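Local coordinates for mandelate racemase / muconate lactonizing enzyme family protein (Agrobacterium tumefaciens, PDB 4DXK) that is an enolase-superfamily enzyme of the mandelate racemase subgroup, probably a lyase or racemase acting on a carboxylate substrate at a metal-bearing barrel site, at residues K5-R10 / W19-T24; Q105-F110 / T330-N335; W240-I245 / A266-G271. All blocks are in the same frame, centred on the assembly; numbering follows the deposited sequence.

Contact 1 (K5-R10 / W19-T24); sequences KLETVR and WVLVHT
OE1 of E7 takes a hydrogen bond from NE2 of H23 at 2.7 Å. OE1 lies in the ring plane of H23 and is met on its anti side, 17° out of the carboxylate plane. The carboxylate and ring planes are 24° apart. CG of E7 stands anti to the backbone N (chi1 171°) and the chain beyond is extended, which carries the carboxylate to the ring edge. The other oxygen, OE2, forms a salt bridge with R392 of strand 390-396. The carboxylate is thus tied to both neighbouring strands.

The backbones run antiparallel. E7 and L21 form a hydrogen-bonded pair, with L21 N to E7 O at 2.7 Å. K5 with H23 and V9 with W19 are also hydrogen-bonded pairs. On the E7 face, CB of K5 packs on CB of H23 at 3.9 Å. CG2 of V9 meets CD1 of L21 at 3.8 Å. The W19 ring brings CE3 to 3.4 Å from the carbonyl O of V9, edge first.

The other face is more apolar. CD2 of L6 lies beside CG2 of V22 at 4.0 Å, and helices 38-53 and 79-99 pack over this side. T8 OG1 bonds to E42 there. This is the beta hairpin of the antiparallel sheet in the enolase-type N-terminal capping domain.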
loop_
_atom_site.group_PDB
_atom_site.type_symbol
_atom_site.label_atom_id
_atom_site.label_comp_id
_atom_site.label_asym_id
_atom_site.label_seq_id
_atom_site.Cartn_x
_atom_site.Cartn_y
_atom_site.Cartn_z
ATOM N N LYS A 5 -23.733 42.346 -20.733
ATOM C CA LYS A 5 -24.544 41.418 -21.526
ATOM C C LYS A 5 -23.813 40.111 -21.761
ATOM O O LYS A 5 -22.590 40.090 -21.887
ATOM C CB LYS A 5 -24.882 42.007 -22.900
ATOM C CG LYS A 5 -25.502 43.382 -22.894
ATOM C CD LYS A 5 -25.533 43.976 -24.295
ATOM C CE LYS A 5 -26.192 43.033 -25.290
ATOM N NZ LYS A 5 -26.358 43.660 -26.639
ATOM N N LEU A 6 -24.572 39.025 -21.836
ATOM C CA LEU A 6 -24.054 37.753 -22.317
ATOM C C LEU A 6 -24.753 37.421 -23.610
ATOM O O LEU A 6 -25.990 37.405 -23.680
ATOM C CB LEU A 6 -24.316 36.614 -21.337
ATOM C CG LEU A 6 -23.595 36.569 -20.003
ATOM C CD1 LEU A 6 -23.716 35.162 -19.405
ATOM C CD2 LEU A 6 -22.137 37.000 -20.146
ATOM N N GLU A 7 -23.967 37.148 -24.639
ATOM C CA GLU A 7 -24.490 36.849 -25.961
ATOM C C GLU A 7 -24.016 35.457 -26.352
ATOM O O GLU A 7 -22.838 35.130 -26.186
ATOM C CB GLU A 7 -23.985 37.892 -26.961
ATOM C CG GLU A 7 -24.295 37.576 -28.415
ATOM C CD GLU A 7 -23.700 38.594 -29.372
ATOM O OE1 GLU A 7 -22.882 39.439 -28.943
ATOM O OE2 GLU A 7 -24.047 38.552 -30.567
ATOM N N THR A 8 -24.922 34.628 -26.851
ATOM C CA THR A 8 -24.523 33.356 -27.428
ATOM C C THR A 8 -24.788 33.372 -28.925
ATOM O O THR A 8 -25.760 33.977 -29.387
ATOM C CB THR A 8 -25.260 32.185 -26.781
ATOM O OG1 THR A 8 -26.664 32.471 -26.741
ATOM C CG2 THR A 8 -24.747 31.949 -25.363
ATOM N N VAL A 9 -23.920 32.701 -29.679
ATOM C CA VAL A 9 -24.005 32.659 -31.133
ATOM C C VAL A 9 -23.858 31.218 -31.588
ATOM O O VAL A 9 -22.957 30.501 -31.132
ATOM C CB VAL A 9 -22.888 33.501 -31.783
ATOM C CG1 VAL A 9 -23.019 33.500 -33.302
ATOM C CG2 VAL A 9 -22.908 34.922 -31.255
ATOM N N ARG A 10 -24.749 30.806 -32.485
ATOM C CA ARG A 10 -24.669 29.503 -33.130
ATOM C C ARG A 10 -24.793 29.680 -34.635
ATOM O O ARG A 10 -25.353 30.676 -35.112
ATOM C CB ARG A 10 -25.768 28.556 -32.634
ATOM C CG ARG A 10 -25.582 28.130 -31.186
ATOM C CD ARG A 10 -26.588 27.073 -30.734
ATOM N NE ARG A 10 -27.948 27.597 -30.638
ATOM C CZ ARG A 10 -28.919 27.334 -31.505
ATOM N NH1 ARG A 10 -28.688 26.543 -32.546
ATOM N NH2 ARG A 10 -30.122 27.861 -31.330
ATOM N N TRP A 19 -20.483 29.938 -29.518
ATOM C CA TRP A 19 -19.685 31.072 -29.059
ATOM C C TRP A 19 -20.411 31.808 -27.949
ATOM O O TRP A 19 -21.646 31.943 -27.964
ATOM C CB TRP A 19 -19.315 32.017 -30.212
ATOM C CG TRP A 19 -18.450 31.310 -31.179
ATOM C CD1 TRP A 19 -17.098 31.141 -31.093
ATOM C CD2 TRP A 19 -18.875 30.580 -32.332
ATOM N NE1 TRP A 19 -16.648 30.388 -32.150
ATOM C CE2 TRP A 19 -17.723 30.018 -32.919
ATOM C CE3 TRP A 19 -20.119 30.350 -32.933
ATOM C CZ2 TRP A 19 -17.776 29.241 -34.081
ATOM C CZ3 TRP A 19 -20.169 29.582 -34.083
ATOM C CH2 TRP A 19 -19.007 29.040 -34.646
ATOM N N VAL A 20 -19.637 32.262 -26.971
ATOM C CA VAL A 20 -20.151 33.060 -25.871
ATOM C C VAL A 20 -19.401 34.377 -25.894
ATOM O O VAL A 20 -18.162 34.399 -25.852
ATOM C CB VAL A 20 -19.921 32.347 -24.522
ATOM C CG1 VAL A 20 -20.331 33.241 -23.349
ATOM C CG2 VAL A 20 -20.671 31.028 -24.477
ATOM N N LEU A 21 -20.142 35.473 -25.975
ATOM C CA LEU A 21 -19.553 36.810 -26.014
ATOM C C LEU A 21 -19.947 37.559 -24.755
ATOM O O LEU A 21 -21.133 37.662 -24.417
ATOM C CB LEU A 21 -19.983 37.581 -27.264
ATOM C CG LEU A 21 -19.321 37.142 -28.573
ATOM C CD1 LEU A 21 -19.937 35.867 -29.113
ATOM C CD2 LEU A 21 -19.387 38.247 -29.613
ATOM N N VAL A 22 -18.946 38.048 -24.040
ATOM C CA VAL A 22 -19.160 38.739 -22.780
ATOM C C VAL A 22 -18.941 40.231 -23.014
ATOM O O VAL A 22 -17.816 40.677 -23.276
ATOM C CB VAL A 22 -18.200 38.210 -21.693
ATOM C CG1 VAL A 22 -18.411 38.964 -20.389
ATOM C CG2 VAL A 22 -18.413 36.717 -21.471
ATOM N N HIS A 23 -20.027 40.995 -22.964
ATOM C CA HIS A 23 -19.967 42.433 -23.201
ATOM C C HIS A 23 -19.768 43.159 -21.874
ATOM O O HIS A 23 -20.233 42.690 -20.827
ATOM C CB HIS A 23 -21.259 42.919 -23.850
ATOM C CG HIS A 23 -21.540 42.301 -25.180
ATOM N ND1 HIS A 23 -21.432 43.004 -26.359
ATOM C CD2 HIS A 23 -21.938 41.053 -25.522
ATOM C CE1 HIS A 23 -21.747 42.214 -27.372
ATOM N NE2 HIS A 23 -22.059 41.024 -26.889
ATOM N N THR A 24 -19.088 44.301 -21.922
ATOM C CA THR A 24 -18.811 45.096 -20.730
ATOM C C THR A 24 -19.212 46.549 -20.924
ATOM O O THR A 24 -19.382 47.024 -22.054
ATOM C CB THR A 24 -17.307 45.051 -20.354
ATOM O OG1 THR A 24 -16.519 45.623 -21.409
ATOM C CG2 THR A 24 -16.851 43.615 -20.100
#

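Contact 2 (Q105-F110 / T330-N335); sequences QLLGGF and THLSLN
N335 reaches across from the last turn of helix 323-335 to the loop that follows helix 103-106. Its CB lies 3.4 Å from the carbonyl O of G109. N335 CG rests on CB of L107 at 3.5 Å. CG stands anti to the backbone N (chi1 165°), and this turns the amide toward the glycines. N335 OD1 comes no nearer than 3.6 Å to CB of L107, a van der Waals contact. ND2 makes the polar link. N335 ND2 donates to O of G109 at 3.0 Å, with an angle of 162° at the hydrogen. The acceptor lies near the amide plane of N335, and the N-H meets a lone pair of the carbonyl. ND2 also donates to D62 of the second subunit, which is its stronger partner.

G108, with positive phi, is the first residue past the helix, in a Schellman motif, with its N bonded to O of Q105. The chain then turns past the N335 amide. N335 ND2 passes 3.3 Å from the carbonyl C of G108.

L107 packs on this amide through its CB. Further out, CD1 of L107 lies over the helix backbone, 3.8 Å from CA of L332. A separate apolar contact joins F110 and L334. CD1 of L334 comes to the edge of the F110 ring, 3.8 Å from CE2 and near the ring plane. L107 also touches W92 of helix 79-99.

The contact joins apolar packing to one directional amide bond. The buried ND2 has an acceptor in its own chain and a carboxylate from another. The aspartate would probably polarise the amide. One side chain thus joins the helix end, the glycine loop and the subunit interface.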
loop_
_atom_site.group_PDB
_atom_site.type_symbol
_atom_site.label_atom_id
_atom_site.label_comp_id
_atom_site.label_asym_id
_atom_site.label_seq_id
_atom_site.Cartn_x
_atom_site.Cartn_y
_atom_site.Cartn_z
ATOM N N GLN A 105 0.944 36.017 -22.595
ATOM C CA GLN A 105 1.667 36.873 -21.665
ATOM C C GLN A 105 1.013 36.867 -20.287
ATOM O O GLN A 105 1.689 36.726 -19.266
ATOM C CB GLN A 105 1.772 38.306 -22.187
ATOM C CG GLN A 105 2.515 39.211 -21.207
ATOM C CD GLN A 105 3.931 38.723 -20.951
ATOM O OE1 GLN A 105 4.712 38.579 -21.881
ATOM N NE2 GLN A 105 4.255 38.454 -19.696
ATOM N N LEU A 106 -0.304 37.008 -20.251
ATOM C CA LEU A 106 -1.019 37.057 -18.988
ATOM C C LEU A 106 -0.919 35.744 -18.225
ATOM O O LEU A 106 -1.047 35.741 -17.007
ATOM C CB LEU A 106 -2.481 37.456 -19.213
ATOM C CG LEU A 106 -2.683 38.864 -19.775
ATOM C CD1 LEU A 106 -4.169 39.131 -19.903
ATOM C CD2 LEU A 106 -2.005 39.916 -18.900
ATOM N N LEU A 107 -0.695 34.634 -18.924
ATOM C CA LEU A 107 -0.491 33.349 -18.263
ATOM C C LEU A 107 0.869 33.227 -17.566
ATOM O O LEU A 107 1.059 32.319 -16.750
ATOM C CB LEU A 107 -0.675 32.191 -19.251
ATOM C CG LEU A 107 -2.073 32.038 -19.841
ATOM C CD1 LEU A 107 -2.057 31.003 -20.951
ATOM C CD2 LEU A 107 -3.093 31.684 -18.776
ATOM N N GLY A 108 1.808 34.114 -17.882
ATOM C CA GLY A 108 3.162 34.045 -17.347
ATOM C C GLY A 108 4.262 34.200 -18.380
ATOM O O GLY A 108 5.454 34.050 -18.064
ATOM N N GLY A 109 3.891 34.521 -19.615
ATOM C CA GLY A 109 4.870 34.850 -20.631
ATOM C C GLY A 109 4.978 33.850 -21.762
ATOM O O GLY A 109 4.550 32.699 -21.628
ATOM N N PHE A 110 5.544 34.286 -22.879
ATOM C CA PHE A 110 5.818 33.398 -24.005
ATOM C C PHE A 110 7.064 32.575 -23.714
ATOM O O PHE A 110 8.187 33.006 -24.017
ATOM C CB PHE A 110 6.052 34.207 -25.279
ATOM C CG PHE A 110 4.809 34.819 -25.858
ATOM C CD1 PHE A 110 4.337 36.048 -25.402
ATOM C CD2 PHE A 110 4.137 34.187 -26.895
ATOM C CE1 PHE A 110 3.198 36.624 -25.959
ATOM C CE2 PHE A 110 2.992 34.748 -27.453
ATOM C CZ PHE A 110 2.521 35.973 -26.987
ATOM N N THR A 330 -3.417 27.442 -28.167
ATOM C CA THR A 330 -2.082 27.814 -28.608
ATOM C C THR A 330 -1.445 28.813 -27.639
ATOM O O THR A 330 -0.268 28.685 -27.315
ATOM C CB THR A 330 -2.089 28.315 -30.062
ATOM O OG1 THR A 330 -2.650 27.300 -30.908
ATOM C CG2 THR A 330 -0.679 28.604 -30.539
ATOM N N HIS A 331 -2.219 29.782 -27.140
ATOM C CA HIS A 331 -1.696 30.680 -26.097
ATOM C C HIS A 331 -1.200 29.882 -24.887
ATOM O O HIS A 331 -0.109 30.119 -24.367
ATOM C CB HIS A 331 -2.753 31.689 -25.623
ATOM C CG HIS A 331 -2.993 32.818 -26.573
ATOM N ND1 HIS A 331 -2.242 33.974 -26.564
ATOM C CD2 HIS A 331 -3.907 32.966 -27.561
ATOM C CE1 HIS A 331 -2.682 34.785 -27.510
ATOM N NE2 HIS A 331 -3.694 34.198 -28.128
ATOM N N LEU A 332 -2.007 28.936 -24.422
ATOM C CA LEU A 332 -1.596 28.087 -23.306
ATOM C C LEU A 332 -0.329 27.294 -23.618
ATOM O O LEU A 332 0.584 27.209 -22.790
ATOM C CB LEU A 332 -2.728 27.145 -22.926
ATOM C CG LEU A 332 -2.414 26.121 -21.830
ATOM C CD1 LEU A 332 -2.052 26.786 -20.506
ATOM C CD2 LEU A 332 -3.586 25.161 -21.655
ATOM N N SER A 333 -0.255 26.761 -24.828
ATOM C CA SER A 333 0.895 25.977 -25.254
ATOM C C SER A 333 2.165 26.801 -25.428
ATOM O O SER A 333 3.251 26.249 -25.337
ATOM C CB SER A 333 0.572 25.234 -26.548
ATOM O OG SER A 333 -0.365 24.205 -26.298
ATOM N N LEU A 334 2.047 28.099 -25.701
ATOM C CA LEU A 334 3.238 28.938 -25.786
ATOM C C LEU A 334 3.725 29.338 -24.400
ATOM O O LEU A 334 4.907 29.609 -24.203
ATOM C CB LEU A 334 2.987 30.184 -26.642
ATOM C CG LEU A 334 2.623 29.897 -28.100
ATOM C CD1 LEU A 334 2.585 31.201 -28.873
ATOM C CD2 LEU A 334 3.562 28.924 -28.776
ATOM N N ASN A 335 2.820 29.382 -23.429
ATOM C CA ASN A 335 3.205 29.717 -22.068
ATOM C C ASN A 335 3.714 28.531 -21.244
ATOM O O ASN A 335 4.754 28.611 -20.603
ATOM C CB ASN A 335 2.055 30.371 -21.304
ATOM C CG ASN A 335 2.313 30.390 -19.828
ATOM O OD1 ASN A 335 1.766 29.561 -19.080
ATOM N ND2 ASN A 335 3.201 31.268 -19.398
#

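Contact 3 (W240-I245 / A266-G271); sequences WHEDPI and ASETLG. With NA (sodium ion), chain C.
E242 and E268 meet at a sodium ion. OE2 of E242 and OE1 of E268 each bind it at 2.3 Å. These two oxygens, E242 OE2 and E268 OE1, are 3.3 Å apart, close because both bind the metal, and not hydrogen-bonded. The carboxylate planes are turned 70° against each other, and the side chains cross at about a right angle. Waters 2 and 3 add two more ligands, and E216 is the third protein residue of the site.

A second layer fixes these groups. OE1 of E242 does not bind the sodium. E242 OE1 accepts from NE1 of W240 at 3.0 Å, on the anti side, and forms a salt bridge with K172. OE2 of E268 accepts from water 3 and from Y71 of the third subunit. Water 1 bridges the segments. It donates to OE2 of E242 and OD2 of D243, and accepts from the backbone N of E268. Water 2 donates to OD2 of D243 at 2.7 Å. D243 thus orients a metal-bound water without touching the ion.

D243 is itself held from the 266-271 side. S267 OG donates to D243 OD1 at 2.6 Å, on the syn side and 27° out of the carboxylate plane. With chi1 at 176°, S267 OG swings away from its own N and faces the N of T269. S267 OG accepts from this backbone N of T269 at 3.0 Å, an ST turn. The peptide bond before S267 is cis. A type I turn runs on from S267 to L270, with L270 N bonded to O of S267.

Strands 240-242 and 264-266 are parallel neighbours in the barrel. Acidic ligands at the C-terminal ends of successive barrel strands mark the metal site of the enolase superfamily.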
loop_
_atom_site.group_PDB
_atom_site.type_symbol
_atom_site.label_atom_id
_atom_site.label_comp_id
_atom_site.label_asym_id
_atom_site.label_seq_id
_atom_site.Cartn_x
_atom_site.Cartn_y
_atom_site.Cartn_z
ATOM N N TRP A 240 1.774 7.663 -28.205
ATOM C CA TRP A 240 0.878 7.660 -27.053
ATOM C C TRP A 240 -0.388 6.892 -27.373
ATOM O O TRP A 240 -0.720 6.712 -28.549
ATOM C CB TRP A 240 0.615 9.080 -26.533
ATOM C CG TRP A 240 -0.370 9.994 -27.243
ATOM C CD1 TRP A 240 -1.617 9.693 -27.741
ATOM C CD2 TRP A 240 -0.200 11.405 -27.424
ATOM N NE1 TRP A 240 -2.219 10.838 -28.230
ATOM C CE2 TRP A 240 -1.370 11.898 -28.034
ATOM C CE3 TRP A 240 0.837 12.296 -27.135
ATOM C CZ2 TRP A 240 -1.521 13.250 -28.375
ATOM C CZ3 TRP A 240 0.672 13.634 -27.447
ATOM C CH2 TRP A 240 -0.494 14.095 -28.065
ATOM N N HIS A 241 -1.069 6.424 -26.331
ATOM C CA HIS A 241 -2.339 5.718 -26.459
ATOM C C HIS A 241 -3.377 6.536 -25.726
ATOM O O HIS A 241 -3.388 6.590 -24.485
ATOM C CB HIS A 241 -2.248 4.305 -25.880
ATOM C CG HIS A 241 -1.385 3.386 -26.686
ATOM N ND1 HIS A 241 -1.100 2.094 -26.293
ATOM C CD2 HIS A 241 -0.743 3.565 -27.865
ATOM C CE1 HIS A 241 -0.317 1.522 -27.191
ATOM N NE2 HIS A 241 -0.079 2.396 -28.153
ATOM N N GLU A 242 -4.228 7.201 -26.498
ATOM C CA GLU A 242 -5.137 8.209 -25.966
ATOM C C GLU A 242 -6.508 7.620 -25.675
ATOM O O GLU A 242 -7.113 6.956 -26.529
ATOM C CB GLU A 242 -5.252 9.354 -26.970
ATOM C CG GLU A 242 -6.123 10.523 -26.519
ATOM C CD GLU A 242 -6.056 11.688 -27.490
ATOM O OE1 GLU A 242 -5.090 11.773 -28.275
ATOM O OE2 GLU A 242 -6.988 12.524 -27.496
ATOM N N ASP A 243 -6.996 7.877 -24.466
ATOM C CA ASP A 243 -8.318 7.427 -24.034
ATOM C C ASP A 243 -8.573 5.958 -24.385
ATOM O O ASP A 243 -9.560 5.627 -25.040
ATOM C CB ASP A 243 -9.394 8.360 -24.598
ATOM C CG ASP A 243 -9.358 9.727 -23.956
ATOM O OD1 ASP A 243 -8.950 9.799 -22.790
ATOM O OD2 ASP A 243 -9.729 10.722 -24.605
ATOM N N PRO A 244 -7.690 5.062 -23.919
ATOM C CA PRO A 244 -7.846 3.648 -24.279
ATOM C C PRO A 244 -9.098 3.001 -23.695
ATOM O O PRO A 244 -9.594 2.018 -24.259
ATOM C CB PRO A 244 -6.595 3.000 -23.684
ATOM C CG PRO A 244 -6.189 3.924 -22.557
ATOM C CD PRO A 244 -6.493 5.288 -23.083
ATOM N N ILE A 245 -9.570 3.530 -22.567
ATOM C CA ILE A 245 -10.782 3.078 -21.897
ATOM C C ILE A 245 -11.555 4.320 -21.461
ATOM O O ILE A 245 -11.048 5.432 -21.562
ATOM C CB ILE A 245 -10.486 2.171 -20.668
ATOM C CG1 ILE A 245 -9.710 2.946 -19.593
ATOM C CG2 ILE A 245 -9.757 0.881 -21.080
ATOM C CD1 ILE A 245 -9.615 2.196 -18.266
ATOM N N ALA A 266 -4.314 11.072 -21.526
ATOM C CA ALA A 266 -5.590 11.190 -20.827
ATOM C C ALA A 266 -5.666 12.569 -20.186
ATOM O O ALA A 266 -4.656 13.028 -19.639
ATOM C CB ALA A 266 -5.701 10.117 -19.746
ATOM N N SER A 267 -6.810 13.258 -20.254
ATOM C CA SER A 267 -7.923 12.972 -21.160
ATOM C C SER A 267 -8.702 14.258 -21.406
ATOM O O SER A 267 -9.097 14.940 -20.453
ATOM C CB SER A 267 -8.897 11.943 -20.590
ATOM O OG SER A 267 -10.006 11.785 -21.472
ATOM N N GLU A 268 -8.982 14.544 -22.674
ATOM C CA GLU A 268 -9.870 15.639 -23.052
ATOM C C GLU A 268 -11.256 15.499 -22.414
ATOM O O GLU A 268 -11.999 16.478 -22.312
ATOM C CB GLU A 268 -10.002 15.689 -24.577
ATOM C CG GLU A 268 -10.751 14.484 -25.160
ATOM C CD GLU A 268 -10.661 14.356 -26.670
ATOM O OE1 GLU A 268 -9.566 14.564 -27.221
ATOM O OE2 GLU A 268 -11.691 14.033 -27.308
ATOM N N THR A 269 -11.615 14.287 -22.000
ATOM C CA THR A 269 -12.945 14.058 -21.421
ATOM C C THR A 269 -13.055 14.384 -19.934
ATOM O O THR A 269 -14.162 14.368 -19.397
ATOM C CB THR A 269 -13.456 12.604 -21.639
ATOM O OG1 THR A 269 -12.716 11.686 -20.821
ATOM C CG2 THR A 269 -13.339 12.195 -23.099
ATOM N N LEU A 270 -11.931 14.671 -19.275
ATOM C CA LEU A 270 -11.903 14.947 -17.842
ATOM C C LEU A 270 -12.011 16.438 -17.567
ATOM O O LEU A 270 -11.438 17.258 -18.300
ATOM C CB LEU A 270 -10.602 14.423 -17.215
ATOM C CG LEU A 270 -10.477 12.902 -17.134
ATOM C CD1 LEU A 270 -9.071 12.517 -16.697
ATOM C CD2 LEU A 270 -11.512 12.293 -16.190
ATOM N N GLY A 271 -12.710 16.796 -16.495
ATOM C CA GLY A 271 -12.880 18.193 -16.136
ATOM C C GLY A 271 -12.432 18.555 -14.732
ATOM O O GLY A 271 -12.662 17.803 -13.782
HETATM NA NA NA C . -9.025 12.740 -28.581
HETATM O O HOH W 1 -7.834 12.731 -24.497
HETATM O O HOH W 2 -9.998 11.118 -27.227
HETATM O O HOH W 3 -11.139 12.984 -29.596
#

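Contact 1 closes first, across a five-residue turn between strands 3-11 and 17-24. It shapes the N-terminal sheet. Contact 2 opens later, at the loop after helix 103-106. It closes only at the end of helix 323-335, 220 residues on, and ties that loop to helix 323-335 of the barrel domain. Contact 3 opens and closes within that long span. It joins two neighbouring strand ends of the barrel around the sodium. None of the contacts cross. Contacts 1 and 3 lie on opposite sides of the chain's centre, their centres about 30 Å apart. Contacts 2 and 3 come within about 10 Å at their nearest atoms.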